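Sterol regulatory element-binding protein cleavage-activating protein (PDB 4YHC) escorts the membrane-bound transcription factor Sre1 for processing when sterol or oxygen is low, this chain being its WD40 domain. Local coordinates at residues Gln150-Thr155 with Ala161-Val166; Glu167-Ser172 with Thr199-Lys204; Ala186-Ser191 with Ile247-Asp252; Ala231-Leu236 with Gly280-Ser285. The protein carries 9 engineered substitutions. All blocks are in the same frame, centred on the assembly; numbering follows the deposited sequence.

Contact 1. Residues Gln150-Thr155 with Ala161-Val166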
loop_
_atom_site.group_PDB
_atom_site.type_symbol
_atom_site.label_atom_id
_atom_site.label_comp_id
_atom_site.label_asym_id
_atom_site.label_seq_id
_atom_site.Cartn_x
_atom_site.Cartn_y
_atom_site.Cartn_z
ATOM N N GLN A 150 -6.742 -0.451 -20.268
ATOM C CA GLN A 150 -7.190 -1.731 -20.806
ATOM C C GLN A 150 -7.668 -2.652 -19.715
ATOM O O GLN A 150 -7.040 -2.793 -18.630
ATOM C CB GLN A 150 -6.072 -2.422 -21.579
ATOM C CG GLN A 150 -5.412 -1.530 -22.614
ATOM C CD GLN A 150 -4.282 -2.187 -23.343
ATOM O OE1 GLN A 150 -4.355 -3.353 -23.682
ATOM N NE2 GLN A 150 -3.223 -1.429 -23.612
ATOM N N VAL A 151 -8.777 -3.321 -19.981
ATOM C CA VAL A 151 -9.258 -4.323 -19.027
ATOM C C VAL A 151 -9.481 -5.678 -19.630
ATOM O O VAL A 151 -10.133 -5.821 -20.652
ATOM C CB VAL A 151 -10.425 -3.849 -18.132
ATOM C CG1 VAL A 151 -10.868 -2.435 -18.450
ATOM C CG2 VAL A 151 -11.532 -4.860 -18.024
ATOM N N PHE A 152 -8.810 -6.647 -19.005
ATOM C CA PHE A 152 -8.731 -7.998 -19.472
ATOM C C PHE A 152 -9.556 -8.855 -18.571
ATOM O O PHE A 152 -9.581 -8.675 -17.368
ATOM C CB PHE A 152 -7.333 -8.503 -19.436
ATOM C CG PHE A 152 -6.404 -7.842 -20.416
ATOM C CD1 PHE A 152 -5.676 -6.744 -20.067
ATOM C CD2 PHE A 152 -6.174 -8.411 -21.669
ATOM C CE1 PHE A 152 -4.791 -6.149 -20.949
ATOM C CE2 PHE A 152 -5.269 -7.850 -22.539
ATOM C CZ PHE A 152 -4.571 -6.719 -22.188
ATOM N N SER A 153 -10.288 -9.781 -19.165
ATOM C CA SER A 153 -10.986 -10.789 -18.367
ATOM C C SER A 153 -10.080 -11.995 -18.322
ATOM O O SER A 153 -9.593 -12.477 -19.361
ATOM C CB SER A 153 -12.338 -11.182 -18.983
ATOM O OG SER A 153 -12.904 -12.204 -18.195
ATOM N N LEU A 154 -9.823 -12.434 -17.098
ATOM C CA LEU A 154 -8.893 -13.510 -16.836
ATOM C C LEU A 154 -9.646 -14.582 -16.106
ATOM O O LEU A 154 -10.179 -14.325 -15.029
ATOM C CB LEU A 154 -7.727 -12.976 -15.986
ATOM C CG LEU A 154 -6.698 -13.958 -15.480
ATOM C CD1 LEU A 154 -6.009 -14.727 -16.616
ATOM C CD2 LEU A 154 -5.685 -13.193 -14.640
ATOM N N THR A 155 -9.685 -15.778 -16.672
ATOM C CA THR A 155 -10.247 -16.919 -15.958
ATOM C C THR A 155 -9.166 -17.904 -15.616
ATOM O O THR A 155 -8.353 -18.274 -16.458
ATOM C CB THR A 155 -11.354 -17.658 -16.747
ATOM O OG1 THR A 155 -12.417 -16.756 -17.015
ATOM C CG2 THR A 155 -11.943 -18.763 -15.898
ATOM N N ALA A 161 -5.387 -21.221 -17.702
ATOM C CA ALA A 161 -6.120 -19.969 -17.725
ATOM C C ALA A 161 -6.358 -19.479 -19.150
ATOM O O ALA A 161 -5.716 -19.942 -20.075
ATOM C CB ALA A 161 -5.364 -18.933 -16.916
ATOM N N ASP A 162 -7.293 -18.545 -19.285
ATOM C CA ASP A 162 -7.612 -17.854 -20.529
ATOM C C ASP A 162 -7.702 -16.385 -20.205
ATOM O O ASP A 162 -8.050 -16.013 -19.045
ATOM C CB ASP A 162 -8.963 -18.296 -21.083
ATOM C CG ASP A 162 -8.916 -19.679 -21.691
ATOM O OD1 ASP A 162 -8.137 -19.865 -22.646
ATOM O OD2 ASP A 162 -9.648 -20.584 -21.216
ATOM N N ILE A 163 -7.417 -15.564 -21.208
ATOM C CA ILE A 163 -7.522 -14.152 -21.077
ATOM C C ILE A 163 -8.152 -13.492 -22.325
ATOM O O ILE A 163 -8.051 -14.008 -23.376
ATOM C CB ILE A 163 -6.134 -13.575 -20.722
ATOM C CG1 ILE A 163 -6.290 -12.213 -20.090
ATOM C CG2 ILE A 163 -5.185 -13.481 -21.935
ATOM C CD1 ILE A 163 -4.949 -11.683 -19.587
ATOM N N ALA A 164 -8.849 -12.377 -22.171
ATOM C CA ALA A 164 -9.393 -11.606 -23.305
ATOM C C ALA A 164 -9.457 -10.141 -22.940
ATOM O O ALA A 164 -9.920 -9.831 -21.855
ATOM C CB ALA A 164 -10.808 -12.079 -23.631
ATOM N N LEU A 165 -8.972 -9.277 -23.836
ATOM C CA LEU A 165 -9.153 -7.821 -23.758
ATOM C C LEU A 165 -10.602 -7.520 -23.915
ATOM O O LEU A 165 -11.161 -7.826 -24.937
ATOM C CB LEU A 165 -8.367 -7.163 -24.884
ATOM C CG LEU A 165 -8.082 -5.645 -24.863
ATOM C CD1 LEU A 165 -8.919 -4.853 -25.853
ATOM C CD2 LEU A 165 -8.187 -5.025 -23.472
ATOM N N VAL A 166 -11.264 -7.024 -22.884
ATOM C CA VAL A 166 -12.706 -6.831 -22.969
ATOM C C VAL A 166 -13.060 -5.348 -23.108
ATOM O O VAL A 166 -14.024 -5.023 -23.747
ATOM C CB VAL A 166 -13.518 -7.487 -21.817
ATOM C CG1 VAL A 166 -13.668 -8.984 -22.016
ATOM C CG2 VAL A 166 -12.934 -7.206 -20.467
#

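Contact 2. Residues Glu167-Ser172 with Thr199-Lys204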
loop_
_atom_site.group_PDB
_atom_site.type_symbol
_atom_site.label_atom_id
_atom_site.label_comp_id
_atom_site.label_asym_id
_atom_site.label_seq_id
_atom_site.Cartn_x
_atom_site.Cartn_y
_atom_site.Cartn_z
ATOM N N GLU A 167 -12.282 -4.439 -22.533
ATOM C CA GLU A 167 -12.627 -3.027 -22.587
ATOM C C GLU A 167 -11.374 -2.277 -22.808
ATOM O O GLU A 167 -10.288 -2.770 -22.478
ATOM C CB GLU A 167 -13.203 -2.565 -21.285
ATOM C CG GLU A 167 -14.551 -3.116 -20.944
ATOM C CD GLU A 167 -15.678 -2.419 -21.673
ATOM O OE1 GLU A 167 -15.441 -1.658 -22.636
ATOM O OE2 GLU A 167 -16.813 -2.658 -21.267
ATOM N N LYS A 168 -11.513 -1.082 -23.365
ATOM C CA LYS A 168 -10.394 -0.198 -23.544
ATOM C C LYS A 168 -10.877 1.208 -23.438
ATOM O O LYS A 168 -11.854 1.545 -24.065
ATOM C CB LYS A 168 -9.819 -0.406 -24.902
ATOM C CG LYS A 168 -8.543 0.362 -25.129
ATOM C CD LYS A 168 -7.740 -0.320 -26.213
ATOM C CE LYS A 168 -6.343 0.254 -26.322
ATOM N NZ LYS A 168 -5.633 -0.492 -27.402
ATOM N N PHE A 169 -10.220 2.047 -22.661
ATOM C CA PHE A 169 -10.681 3.418 -22.534
ATOM C C PHE A 169 -9.518 4.328 -22.787
ATOM O O PHE A 169 -8.356 3.938 -22.675
ATOM C CB PHE A 169 -11.217 3.710 -21.149
ATOM C CG PHE A 169 -12.172 2.671 -20.603
ATOM C CD1 PHE A 169 -13.288 2.274 -21.313
ATOM C CD2 PHE A 169 -11.978 2.136 -19.326
ATOM C CE1 PHE A 169 -14.160 1.323 -20.787
ATOM C CE2 PHE A 169 -12.861 1.196 -18.799
ATOM C CZ PHE A 169 -13.955 0.799 -19.536
ATOM N N GLN A 170 -9.834 5.574 -23.098
ATOM C CA GLN A 170 -8.830 6.551 -23.358
ATOM C C GLN A 170 -9.245 7.812 -22.630
ATOM O O GLN A 170 -10.360 8.287 -22.766
ATOM C CB GLN A 170 -8.717 6.806 -24.860
ATOM C CG GLN A 170 -7.743 7.938 -25.191
ATOM C CD GLN A 170 -6.333 7.620 -24.717
ATOM O OE1 GLN A 170 -5.888 6.472 -24.818
ATOM N NE2 GLN A 170 -5.629 8.619 -24.188
ATOM N N LEU A 171 -8.326 8.346 -21.850
ATOM C CA LEU A 171 -8.550 9.583 -21.158
ATOM C C LEU A 171 -7.972 10.722 -22.006
ATOM O O LEU A 171 -7.023 10.534 -22.741
ATOM C CB LEU A 171 -7.867 9.544 -19.783
ATOM C CG LEU A 171 -8.731 9.090 -18.607
ATOM C CD1 LEU A 171 -9.531 7.821 -18.859
ATOM C CD2 LEU A 171 -7.854 8.927 -17.377
ATOM N N SER A 172 -8.504 11.910 -21.795
ATOM C CA SER A 172 -8.141 13.103 -22.534
ATOM C C SER A 172 -6.853 13.736 -22.055
ATOM O O SER A 172 -6.411 14.713 -22.648
ATOM C CB SER A 172 -9.242 14.145 -22.345
ATOM O OG SER A 172 -10.509 13.544 -22.564
ATOM N N THR A 199 -11.030 11.050 -12.768
ATOM C CA THR A 199 -12.038 10.279 -13.454
ATOM C C THR A 199 -12.134 8.899 -12.789
ATOM O O THR A 199 -11.129 8.187 -12.616
ATOM C CB THR A 199 -11.694 10.075 -14.949
ATOM O OG1 THR A 199 -11.684 11.327 -15.603
ATOM C CG2 THR A 199 -12.737 9.195 -15.640
ATOM N N VAL A 200 -13.335 8.512 -12.462
ATOM C CA VAL A 200 -13.577 7.227 -11.899
ATOM C C VAL A 200 -14.409 6.408 -12.900
ATOM O O VAL A 200 -15.554 6.730 -13.153
ATOM C CB VAL A 200 -14.329 7.300 -10.599
ATOM C CG1 VAL A 200 -14.484 5.894 -10.038
ATOM C CG2 VAL A 200 -13.664 8.208 -9.577
ATOM N N TYR A 201 -13.847 5.318 -13.393
ATOM C CA TYR A 201 -14.645 4.288 -14.116
ATOM C C TYR A 201 -15.172 3.213 -13.171
ATOM O O TYR A 201 -14.385 2.513 -12.507
ATOM C CB TYR A 201 -13.809 3.584 -15.163
ATOM C CG TYR A 201 -13.747 4.314 -16.464
ATOM C CD1 TYR A 201 -14.710 4.094 -17.440
ATOM C CD2 TYR A 201 -12.720 5.190 -16.725
ATOM C CE1 TYR A 201 -14.666 4.762 -18.617
ATOM C CE2 TYR A 201 -12.667 5.870 -17.894
ATOM C CZ TYR A 201 -13.638 5.655 -18.830
ATOM O OH TYR A 201 -13.551 6.303 -19.998
ATOM N N SER A 202 -16.486 3.089 -13.096
ATOM C CA SER A 202 -17.142 2.110 -12.222
ATOM C C SER A 202 -17.975 1.097 -12.986
ATOM O O SER A 202 -18.687 1.446 -13.942
ATOM C CB SER A 202 -18.031 2.790 -11.236
ATOM O OG SER A 202 -17.271 3.720 -10.513
ATOM N N LYS A 203 -17.912 -0.141 -12.507
ATOM C CA LYS A 203 -18.586 -1.255 -13.117
ATOM C C LYS A 203 -19.917 -1.491 -12.430
ATOM O O LYS A 203 -19.969 -1.823 -11.243
ATOM C CB LYS A 203 -17.722 -2.507 -13.001
ATOM C CG LYS A 203 -17.862 -3.472 -14.176
ATOM C CD LYS A 203 -17.701 -4.920 -13.786
ATOM C CE LYS A 203 -17.209 -5.769 -14.954
ATOM N NZ LYS A 203 -17.814 -5.470 -16.283
ATOM N N LYS A 204 -21.006 -1.325 -13.167
ATOM C CA LYS A 204 -22.302 -1.850 -12.705
ATOM C C LYS A 204 -22.835 -2.897 -13.679
ATOM O O LYS A 204 -23.052 -2.619 -14.873
ATOM C CB LYS A 204 -23.333 -0.736 -12.437
ATOM C CG LYS A 204 -23.424 -0.302 -10.967
ATOM C CD LYS A 204 -23.913 -1.425 -10.052
ATOM C CE LYS A 204 -23.663 -1.137 -8.582
ATOM N NZ LYS A 204 -24.884 -0.690 -7.855
#

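Contact 3. Residues Ala186-Ser191 with Ile247-Asp252. Engineered in segment 186-191: Ser191 (natural residue Cys). With CIT (citric acid), chain D.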
loop_
_atom_site.group_PDB
_atom_site.type_symbol
_atom_site.label_atom_id
_atom_site.label_comp_id
_atom_site.label_asym_id
_atom_site.label_seq_id
_atom_site.Cartn_x
_atom_site.Cartn_y
_atom_site.Cartn_z
ATOM N N ALA A 186 -19.086 -1.799 -5.997
ATOM C CA ALA A 186 -18.581 -1.904 -7.380
ATOM C C ALA A 186 -17.066 -1.984 -7.454
ATOM O O ALA A 186 -16.359 -1.623 -6.490
ATOM C CB ALA A 186 -19.059 -0.730 -8.190
ATOM N N ASN A 187 -16.559 -2.509 -8.572
ATOM C CA ASN A 187 -15.170 -2.345 -8.940
ATOM C C ASN A 187 -14.985 -1.014 -9.589
ATOM O O ASN A 187 -15.774 -0.633 -10.411
ATOM C CB ASN A 187 -14.732 -3.439 -9.874
ATOM C CG ASN A 187 -14.660 -4.778 -9.184
ATOM O OD1 ASN A 187 -14.636 -4.849 -7.944
ATOM N ND2 ASN A 187 -14.468 -5.844 -9.983
ATOM N N ARG A 188 -13.978 -0.272 -9.151
ATOM C CA ARG A 188 -13.753 1.080 -9.638
ATOM C C ARG A 188 -12.307 1.297 -9.946
ATOM O O ARG A 188 -11.444 0.713 -9.307
ATOM C CB ARG A 188 -14.192 2.074 -8.599
ATOM C CG ARG A 188 -15.580 1.924 -8.073
ATOM C CD ARG A 188 -15.977 3.152 -7.260
ATOM N NE ARG A 188 -17.043 2.893 -6.275
ATOM C CZ ARG A 188 -18.366 2.919 -6.530
ATOM N NH1 ARG A 188 -19.253 2.632 -5.587
ATOM N NH2 ARG A 188 -18.802 3.171 -7.731
ATOM N N ILE A 189 -12.025 2.061 -10.998
ATOM C CA ILE A 189 -10.668 2.510 -11.295
ATOM C C ILE A 189 -10.664 4.019 -11.333
ATOM O O ILE A 189 -11.419 4.634 -12.134
ATOM C CB ILE A 189 -10.196 2.016 -12.665
ATOM C CG1 ILE A 189 -10.365 0.516 -12.772
ATOM C CG2 ILE A 189 -8.762 2.400 -12.907
ATOM C CD1 ILE A 189 -9.364 -0.273 -11.946
ATOM N N ALA A 190 -9.792 4.626 -10.534
ATOM C CA ALA A 190 -9.773 6.093 -10.383
ATOM C C ALA A 190 -8.439 6.593 -10.882
ATOM O O ALA A 190 -7.413 5.997 -10.548
ATOM C CB ALA A 190 -9.964 6.479 -8.920
ATOM N N SER A 191 -8.454 7.691 -11.662
ATOM C CA SER A 191 -7.253 8.239 -12.270
ATOM C C SER A 191 -7.165 9.761 -12.110
ATOM O O SER A 191 -8.079 10.492 -12.377
ATOM C CB SER A 191 -7.171 7.842 -13.755
ATOM O OG SER A 191 -7.460 6.464 -13.946
ATOM N N ILE A 247 -14.116 11.652 -0.057
ATOM C CA ILE A 247 -15.287 11.564 -0.883
ATOM C C ILE A 247 -15.913 10.148 -0.820
ATOM O O ILE A 247 -15.203 9.139 -0.893
ATOM C CB ILE A 247 -14.882 11.871 -2.286
ATOM C CG1 ILE A 247 -14.324 13.302 -2.389
ATOM C CG2 ILE A 247 -15.997 11.597 -3.250
ATOM C CD1 ILE A 247 -13.670 13.596 -3.697
ATOM N N ASP A 248 -17.222 10.094 -0.608
ATOM C CA ASP A 248 -18.022 8.836 -0.658
ATOM C C ASP A 248 -18.327 8.504 -2.096
ATOM O O ASP A 248 -19.073 9.206 -2.804
ATOM C CB ASP A 248 -19.303 8.999 0.139
ATOM C CG ASP A 248 -20.306 7.816 -0.057
ATOM O OD1 ASP A 248 -19.964 6.677 -0.575
ATOM O OD2 ASP A 248 -21.474 8.075 0.363
ATOM N N LEU A 249 -17.758 7.433 -2.582
ATOM C CA LEU A 249 -17.938 7.133 -3.997
ATOM C C LEU A 249 -19.281 6.405 -4.263
ATOM O O LEU A 249 -19.678 6.245 -5.383
ATOM C CB LEU A 249 -16.789 6.228 -4.440
ATOM C CG LEU A 249 -15.452 6.648 -5.007
ATOM C CD1 LEU A 249 -15.237 8.123 -5.164
ATOM C CD2 LEU A 249 -14.297 5.929 -4.371
ATOM N N LYS A 250 -19.898 5.859 -3.226
ATOM C CA LYS A 250 -21.155 5.116 -3.424
ATOM C C LYS A 250 -22.284 6.106 -3.706
ATOM O O LYS A 250 -22.917 6.075 -4.775
ATOM C CB LYS A 250 -21.455 4.287 -2.213
ATOM C CG LYS A 250 -22.782 3.515 -2.280
ATOM C CD LYS A 250 -23.043 2.817 -0.953
ATOM C CE LYS A 250 -24.286 1.944 -1.028
ATOM N NZ LYS A 250 -25.495 2.798 -1.285
ATOM N N ASN A 251 -22.473 7.029 -2.774
ATOM C CA ASN A 251 -23.517 8.065 -2.903
ATOM C C ASN A 251 -23.009 9.410 -3.478
ATOM O O ASN A 251 -23.726 10.353 -3.487
ATOM C CB ASN A 251 -24.130 8.273 -1.520
ATOM C CG ASN A 251 -24.646 6.979 -0.925
ATOM O OD1 ASN A 251 -25.408 6.289 -1.575
ATOM N ND2 ASN A 251 -24.199 6.614 0.286
ATOM N N ASP A 252 -21.794 9.434 -4.029
ATOM C CA ASP A 252 -21.125 10.654 -4.573
ATOM C C ASP A 252 -21.343 11.907 -3.700
ATOM O O ASP A 252 -22.159 12.769 -4.025
ATOM C CB ASP A 252 -21.503 10.936 -6.043
ATOM C CG ASP A 252 -20.334 11.563 -6.847
ATOM O OD1 ASP A 252 -19.286 11.869 -6.247
ATOM O OD2 ASP A 252 -20.448 11.751 -8.081
HETATM C C1 CIT D . -26.603 4.932 -6.856
HETATM O O1 CIT D . -27.682 5.292 -7.302
HETATM O O2 CIT D . -25.965 5.593 -5.967
HETATM C C2 CIT D . -26.019 3.667 -7.469
HETATM C C3 CIT D . -24.518 3.921 -7.450
HETATM O O7 CIT D . -24.251 4.038 -6.062
HETATM C C4 CIT D . -23.675 2.799 -7.997
HETATM C C5 CIT D . -22.243 3.095 -7.628
HETATM O O3 CIT D . -21.379 2.853 -8.473
HETATM O O4 CIT D . -21.990 3.543 -6.495
HETATM C C6 CIT D . -24.201 5.188 -8.220
HETATM O O5 CIT D . -24.322 5.154 -9.451
HETATM O O6 CIT D . -23.901 6.236 -7.650
#

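Contact 4. Residues Ala231-Leu236 with Gly280-Ser285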
loop_
_atom_site.group_PDB
_atom_site.type_symbol
_atom_site.label_atom_id
_atom_site.label_comp_id
_atom_site.label_asym_id
_atom_site.label_seq_id
_atom_site.Cartn_x
_atom_site.Cartn_y
_atom_site.Cartn_z
ATOM N N ALA A 231 -10.799 0.958 -0.010
ATOM C CA ALA A 231 -11.711 0.308 -0.894
ATOM C C ALA A 231 -12.939 -0.212 -0.118
ATOM O O ALA A 231 -14.090 -0.010 -0.548
ATOM C CB ALA A 231 -10.988 -0.825 -1.645
ATOM N N MET A 232 -12.726 -0.774 1.037
ATOM C CA MET A 232 -13.892 -1.370 1.744
ATOM C C MET A 232 -14.907 -0.339 2.278
ATOM O O MET A 232 -16.026 -0.727 2.611
ATOM C CB MET A 232 -13.451 -2.250 2.940
ATOM C CG MET A 232 -12.448 -1.621 3.867
ATOM S SD MET A 232 -11.966 -2.704 5.271
ATOM C CE MET A 232 -12.207 -4.335 4.557
ATOM N N ALA A 233 -14.476 0.928 2.419
ATOM C CA ALA A 233 -15.321 2.028 2.872
ATOM C C ALA A 233 -15.945 2.733 1.679
ATOM O O ALA A 233 -16.782 3.594 1.849
ATOM C CB ALA A 233 -14.473 3.006 3.735
ATOM N N ASP A 234 -15.481 2.415 0.465
ATOM C CA ASP A 234 -15.858 3.075 -0.792
ATOM C C ASP A 234 -15.533 4.637 -0.700
ATOM O O ASP A 234 -16.343 5.496 -1.006
ATOM C CB ASP A 234 -17.313 2.829 -1.163
ATOM C CG ASP A 234 -17.520 2.687 -2.638
ATOM O OD1 ASP A 234 -16.578 2.912 -3.418
ATOM O OD2 ASP A 234 -18.620 2.237 -3.023
ATOM N N ILE A 235 -14.321 4.923 -0.299
ATOM C CA ILE A 235 -13.876 6.276 -0.091
ATOM C C ILE A 235 -12.635 6.526 -0.918
ATOM O O ILE A 235 -11.755 5.657 -0.963
ATOM C CB ILE A 235 -13.488 6.499 1.359
ATOM C CG1 ILE A 235 -14.776 6.629 2.175
ATOM C CG2 ILE A 235 -12.720 7.810 1.525
ATOM C CD1 ILE A 235 -14.514 6.579 3.635
ATOM N N LEU A 236 -12.584 7.708 -1.521
ATOM C CA LEU A 236 -11.402 8.229 -2.162
ATOM C C LEU A 236 -10.957 9.515 -1.500
ATOM O O LEU A 236 -11.823 10.408 -1.209
ATOM C CB LEU A 236 -11.730 8.527 -3.615
ATOM C CG LEU A 236 -10.558 9.029 -4.450
ATOM C CD1 LEU A 236 -10.497 8.415 -5.808
ATOM C CD2 LEU A 236 -10.622 10.543 -4.634
ATOM N N GLY A 280 -24.818 -0.085 8.913
ATOM C CA GLY A 280 -24.687 0.793 7.747
ATOM C C GLY A 280 -23.559 1.813 7.836
ATOM O O GLY A 280 -23.304 2.518 6.901
ATOM N N GLN A 281 -22.806 1.759 8.908
ATOM C CA GLN A 281 -21.719 2.716 9.204
ATOM C C GLN A 281 -20.356 2.071 9.132
ATOM O O GLN A 281 -20.077 1.112 9.877
ATOM C CB GLN A 281 -21.831 3.224 10.651
ATOM C CG GLN A 281 -23.101 3.996 10.902
ATOM C CD GLN A 281 -23.235 4.501 12.294
ATOM O OE1 GLN A 281 -22.488 4.146 13.214
ATOM N NE2 GLN A 281 -24.239 5.310 12.478
ATOM N N PHE A 282 -19.483 2.616 8.298
ATOM C CA PHE A 282 -18.091 2.222 8.327
ATOM C C PHE A 282 -17.392 2.997 9.426
ATOM O O PHE A 282 -17.195 4.249 9.348
ATOM C CB PHE A 282 -17.467 2.381 6.974
ATOM C CG PHE A 282 -16.112 1.726 6.863
ATOM C CD1 PHE A 282 -15.014 2.317 7.389
ATOM C CD2 PHE A 282 -15.973 0.528 6.189
ATOM C CE1 PHE A 282 -13.774 1.694 7.340
ATOM C CE2 PHE A 282 -14.738 -0.126 6.123
ATOM C CZ PHE A 282 -13.649 0.461 6.732
ATOM N N ARG A 283 -17.009 2.298 10.473
ATOM C CA ARG A 283 -16.432 2.951 11.647
ATOM C C ARG A 283 -14.959 2.620 11.796
ATOM O O ARG A 283 -14.550 1.512 11.441
ATOM C CB ARG A 283 -17.139 2.579 12.920
ATOM C CG ARG A 283 -18.646 2.850 12.961
ATOM C CD ARG A 283 -19.181 2.282 14.269
ATOM N NE ARG A 283 -20.627 2.520 14.415
ATOM C CZ ARG A 283 -21.389 1.923 15.362
ATOM N NH1 ARG A 283 -20.844 1.149 16.293
ATOM N NH2 ARG A 283 -22.674 2.207 15.440
ATOM N N VAL A 284 -14.176 3.619 12.218
ATOM C CA VAL A 284 -12.759 3.478 12.539
ATOM C C VAL A 284 -12.422 4.151 13.827
ATOM O O VAL A 284 -13.121 5.083 14.256
ATOM C CB VAL A 284 -11.850 4.058 11.391
ATOM C CG1 VAL A 284 -12.216 3.398 10.091
ATOM C CG2 VAL A 284 -11.967 5.590 11.297
ATOM N N SER A 285 -11.370 3.691 14.491
ATOM C CA SER A 285 -10.966 4.318 15.723
ATOM C C SER A 285 -10.044 5.532 15.466
ATOM O O SER A 285 -9.911 6.364 16.360
ATOM C CB SER A 285 -10.170 3.357 16.612
ATOM O OG SER A 285 -10.959 2.252 17.020
#

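Contact 1. Residues Gln150-Thr155 with Ala161-Val166
Residues 150-155 and 161-166 run antiparallel as the outer beta hairpin of a four-stranded WD40 propeller blade, their short axes approaching to 4.4 Å. Ser153 with Ala164 and Thr155 with Asp162 are hydrogen-bonded pairs; Leu154 with Ile163 is the non-hydrogen-bonded pair between them, Phe152 with Leu165 the one beyond. Ser153 N reaches Ala164 O over 2.7 Å, and the reverse bond from Ala164 N lies in the plane of the Ser153 carbonyl. At the far end from the turn, Val166 N gives a nearly straight bond of 2.8 Å to Val151 O. Phe152, Leu154, Ile163 and Leu165 share one face of the sheet, where the phenyl ring is the centrepiece. With chi1 at -165° the Leu165 chain leaves CG opposite the backbone N, which brings CD2 over the middle of that ring, a CH-pi contact of 4.1 Å to the centroid. Ile163, the partner of Leu154, reaches diagonally to Phe152, its CG1 3.9 Å from Phe152 CB, and also touches Leu109 and His111 of strand 106-112 in the preceding blade. Strand 136-144 continues the sheet beyond residues 150-155. Ser153 points to the other face, and Val166 CG1 comes within 4.0 Å of Ser153 CB. Val166 CG2 turns to Val151, meeting its CG2 at 3.7 Å.

Contact 2. Residues Glu167-Ser172 with Thr199-Lys204
Tyr201 carries this contact from residues 199-204, lying parallel to Phe169 and touching Leu171 as well; the contact joins the outer strand of one WD40 propeller blade to the third strand of the next. Along strand 198-204, Thr199 comes first, its side chain directed toward residues 167-172 and resting on Ile212 of the neighbouring strand. Tyr201 follows, its ring carried out by CG anti to the carbonyl carbon (chi1 -85°). It forms an offset stack with Phe169: the planes are only 1° from parallel and the centroids 4.1 Å apart. Tyr201 CE1 sits over the Phe169 ring, while Phe169 CD2 sits over the tyrosine ring, and the two side chains run past each other in opposite directions. The phenol end thus arrives beside the phenylalanine stem, with Tyr201 OH 3.7 Å from Phe169 CB. Leu171 approaches the tyrosine at its rim instead, CD1 lying near the ring plane 3.8 Å from Tyr201 CE2. Further along, Ser202 bonds weakly to Arg188, and Lys203 keeps its NZ 5.8 Å from Glu167 OE2, too far for a salt bridge, and forms a long, weak ion pair with Glu139. No hydrogen bond joins the two segments, so the hold between these blades rests here on dispersion between two stacked rings, with a leucine methyl against the tyrosine edge.

Contact 3. Residues Ala186-Ser191 with Ile247-Asp252
The interface between two successive WD40 propeller blades brings Arg188 against Leu249 and Lys250, and a citrate, probably from the crystallisation liquor, sits across it. The arginine chain, extended from CG to NE, passes Leu249 so that NE lies 3.8 Å from Leu249 CB. Leu249 O stands above one face of the guanidinium, 3.6 Å from Arg188 NH1, with Ala186 CB over the opposite face. At the edge, Arg188 NH2 gives citrate O3 a bond of 2.7 Å and NH1 gives O4 one of 3.0 Å, while citrate O7 donates to Lys250 O. NH1 also makes a salt bridge with Asp234. A leucine in place of Arg188 would probably leave Asp234 without its charged mate and the citrate carboxylate without its two-nitrogen grip. Lys250 NZ bonds Trp318 O. The Lys250 backbone N meets Asp248 OD1 at 2.8 Å, closing an Asx turn that starts at Asp248, the end of strand 243-248, at the junction of two blades of the propeller.

Contact 4. Residues Ala231-Leu236 with Gly280-Ser285
The Phe282 ring has Ala233 over one face and the sulfur of Met232 at its edge. Ala233 CB lies 3.6 Å from the ring centroid and only 6° off the normal, a CH-pi contact centred on the phenyl. Met232 SD lies in the ring plane, 5.0 Å from the centroid, a Met-aromatic contact made edge-on. Its CG comes closer still, 3.5 Å from Phe282 CE2; a first torsion of 48° puts that carbon between the backbone N and the carbonyl carbon, and the side chain meets Phe282 at about a right angle. Replacing Phe282 with an alanine would probably open a gap above the Ala233 methyl and leave the Met232 thioether without its aromatic partner. On either side of Phe282 in sequence, Gln281 and Arg283 bond to each other: Gln281 OE1 accepts from Arg283 NE at 2.7 Å and from Arg283 NH2 at 3.0 Å, while Arg283 NH1 forms salt bridges with Asp329 and Asp331. Ala233 O is held by Asn316 of strand 311-317. The contact thus sets the 3-10 turn of residues 231-233, which links strands 226-230 and 235-239 of one propeller blade, against strand 281-292 of the next sheet, where Phe282 pairs by backbone bonds with strand 311-317 and packs on Ser275 of strand 269-278.

In the fold
The four contacts follow the propeller from blade to blade. Contact 1 is joined within one sheet by backbone bonds and is partly open to solvent; contacts 2, 3 and 4 span successive sheets, mainly through side chains. Strand 161-170 serves contacts 1 and 2, and the backbones meet where Val151 N approaches Glu167 O. Contacts 2 and 3 share the next sheet through neighbouring strands 198-204 and 187-193, contacts 3 and 4 the one after through strands 243-248 and 235-239. Chemistry changes along the way: aromatic stacking in partly buried contact 2, charge and a bound anion in buried contact 3, CH-pi and sulfur packing in buried contact 4. The Arg188-Asp234 salt bridge ties the last two together.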